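PDB 3MT1: putative carboxynorspermidine decarboxylase protein from Sinorhizobium meliloti, which probably catalyses the pyridoxal 5'-phosphate-dependent decarboxylation of carboxynorspermidine and carboxyspermidine, yielding norspermidine and spermidine. Local coordinates for residues E73-S78 with Q226-P231. Numbering follows the deposited sequence.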
loop_
_atom_site.group_PDB
_atom_site.type_symbol
_atom_site.label_atom_id
_atom_site.label_comp_id
_atom_site.label_asym_id
_atom_site.label_seq_id
_atom_site.Cartn_x
_atom_site.Cartn_y
_atom_site.Cartn_z
ATOM N N GLU B 73 16.160 -19.893 14.975
ATOM C CA GLU B 73 15.613 -19.070 16.049
ATOM C C GLU B 73 14.553 -18.077 15.532
ATOM O O GLU B 73 14.784 -17.353 14.540
ATOM C CB GLU B 73 16.743 -18.288 16.745
ATOM C CG GLU B 73 16.822 -18.573 18.251
ATOM C CD GLU B 73 17.819 -17.708 18.998
ATOM O OE1 GLU B 73 19.037 -18.047 18.956
ATOM O OE2 GLU B 73 17.362 -16.727 19.639
ATOM N N THR B 74 13.399 -18.032 16.192
ATOM C CA THR B 74 12.378 -17.041 15.854
ATOM C C THR B 74 12.105 -16.106 17.022
ATOM O O THR B 74 11.860 -16.553 18.143
ATOM C CB THR B 74 11.022 -17.685 15.334
ATOM O OG1 THR B 74 10.147 -17.916 16.434
ATOM C CG2 THR B 74 11.258 -18.987 14.582
ATOM N N HIS B 75 12.159 -14.810 16.750
ATOM C CA HIS B 75 11.903 -13.764 17.762
ATOM C C HIS B 75 10.617 -13.072 17.420
ATOM O O HIS B 75 10.358 -12.769 16.252
ATOM C CB HIS B 75 13.022 -12.723 17.808
ATOM C CG HIS B 75 14.277 -13.211 18.457
ATOM N ND1 HIS B 75 15.185 -12.357 19.055
ATOM C CD2 HIS B 75 14.769 -14.469 18.624
ATOM C CE1 HIS B 75 16.197 -13.066 19.531
ATOM N NE2 HIS B 75 15.962 -14.350 19.291
ATOM N N ALA B 76 9.805 -12.845 18.438
ATOM C CA ALA B 76 8.558 -12.130 18.250
ATOM C C ALA B 76 8.606 -10.776 18.931
ATOM O O ALA B 76 9.076 -10.664 20.056
ATOM C CB ALA B 76 7.375 -12.969 18.767
ATOM N N TYR B 77 8.136 -9.751 18.242
ATOM C CA TYR B 77 7.974 -8.438 18.836
ATOM C C TYR B 77 6.624 -7.885 18.431
ATOM O O TYR B 77 6.093 -8.225 17.365
ATOM C CB TYR B 77 9.059 -7.481 18.357
ATOM C CG TYR B 77 8.825 -6.044 18.801
ATOM C CD1 TYR B 77 8.895 -5.684 20.148
ATOM C CD2 TYR B 77 8.513 -5.044 17.865
ATOM C CE1 TYR B 77 8.685 -4.377 20.560
ATOM C CE2 TYR B 77 8.285 -3.735 18.260
ATOM C CZ TYR B 77 8.374 -3.399 19.614
ATOM O OH TYR B 77 8.154 -2.077 20.003
ATOM N N SER B 78 6.053 -7.047 19.280
ATOM C CA SER B 78 4.867 -6.311 18.898
ATOM C C SER B 78 4.779 -5.075 19.734
ATOM O O SER B 78 5.275 -5.056 20.849
ATOM C CB SER B 78 3.577 -7.128 19.062
ATOM O OG SER B 78 2.433 -6.328 18.728
ATOM N N GLN B 226 24.657 -12.510 24.852
ATOM C CA GLN B 226 24.623 -12.824 23.423
ATOM C C GLN B 226 24.012 -11.644 22.618
ATOM O O GLN B 226 22.938 -11.119 22.957
ATOM C CB GLN B 226 23.855 -14.120 23.163
ATOM C CG GLN B 226 23.644 -14.414 21.689
ATOM C CD GLN B 226 24.920 -14.892 20.989
ATOM O OE1 GLN B 226 25.586 -15.824 21.465
ATOM N NE2 GLN B 226 25.244 -14.275 19.837
ATOM N N ILE B 227 24.711 -11.221 21.570
ATOM C CA ILE B 227 24.207 -10.153 20.744
ATOM C C ILE B 227 23.395 -10.719 19.596
ATOM O O ILE B 227 23.767 -11.714 18.973
ATOM C CB ILE B 227 25.332 -9.224 20.224
ATOM C CG1 ILE B 227 25.945 -8.433 21.377
ATOM C CG2 ILE B 227 24.780 -8.209 19.190
ATOM C CD1 ILE B 227 27.124 -7.592 20.950
ATOM N N TYR B 228 22.259 -10.073 19.367
ATOM C CA TYR B 228 21.444 -10.244 18.155
ATOM C C TYR B 228 21.474 -8.997 17.282
ATOM O O TYR B 228 21.380 -7.872 17.771
ATOM C CB TYR B 228 20.016 -10.594 18.512
ATOM C CG TYR B 228 19.937 -11.970 19.078
ATOM C CD1 TYR B 228 19.761 -13.083 18.248
ATOM C CD2 TYR B 228 20.058 -12.168 20.443
ATOM C CE1 TYR B 228 19.687 -14.366 18.777
ATOM C CE2 TYR B 228 19.989 -13.439 20.983
ATOM C CZ TYR B 228 19.814 -14.535 20.160
ATOM O OH TYR B 228 19.779 -15.790 20.742
ATOM N N LEU B 229 21.641 -9.216 15.991
ATOM C CA LEU B 229 21.464 -8.188 15.016
ATOM C C LEU B 229 20.181 -8.541 14.290
ATOM O O LEU B 229 19.865 -9.730 14.134
ATOM C CB LEU B 229 22.636 -8.184 14.064
ATOM C CG LEU B 229 24.004 -7.751 14.589
ATOM C CD1 LEU B 229 25.034 -7.990 13.524
ATOM C CD2 LEU B 229 24.039 -6.282 15.020
ATOM N N GLU B 230 19.438 -7.515 13.855
ATOM C CA GLU B 230 18.191 -7.717 13.094
ATOM C C GLU B 230 18.287 -7.096 11.705
ATOM O O GLU B 230 17.564 -6.157 11.381
ATOM C CB GLU B 230 17.034 -7.063 13.817
ATOM C CG GLU B 230 16.552 -7.731 15.081
ATOM C CD GLU B 230 15.550 -6.849 15.850
ATOM O OE1 GLU B 230 14.742 -6.109 15.213
ATOM O OE2 GLU B 230 15.567 -6.886 17.108
ATOM N N PRO B 231 19.198 -7.588 10.864
ATOM C CA PRO B 231 19.271 -6.840 9.600
ATOM C C PRO B 231 18.057 -7.020 8.690
ATOM O O PRO B 231 17.766 -8.138 8.255
ATOM C CB PRO B 231 20.482 -7.463 8.921
ATOM C CG PRO B 231 20.554 -8.904 9.533
ATOM C CD PRO B 231 20.205 -8.670 10.952
#
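One face of the Y228 ring receives the imidazole edge of H75, whose CE1 sits over the ring centre, 3.7 Å above its plane, while E73 OE1 lies at the ring's edge, in its plane, beside the phenol oxygen. Side chains of strand 73-77 and strand 226-229 meet here across the interior of the eight-stranded parallel α/β barrel, the barrel domain of the class-II decarboxylase fold. The edge-to-face pair has ring centroids 4.6 Å apart and planes inclined at 56°. In Y228, CG stands anti to the carbonyl carbon (chi1 -70°), which carries the ring inward to H75. Y228 OH makes a weak hydrogen bond to E73 OE1 at 3.0 Å and lies 2.8 Å from E73 OE2; the carboxylate stands nearly perpendicular to the ring, at 82°. K95 adds a salt bridge to E73 OE2 and a hydrogen bond to Y228 OH. A leucine in place of Y228 would probably leave K95 without its phenolic partner and the H75 edge without an aromatic face. Imidazole rotation is restrained from within its own strand, where H75 NE2 donates in its ring plane to E73 OE2 at 2.8 Å, from the anti side and tilted out of the carboxylate plane.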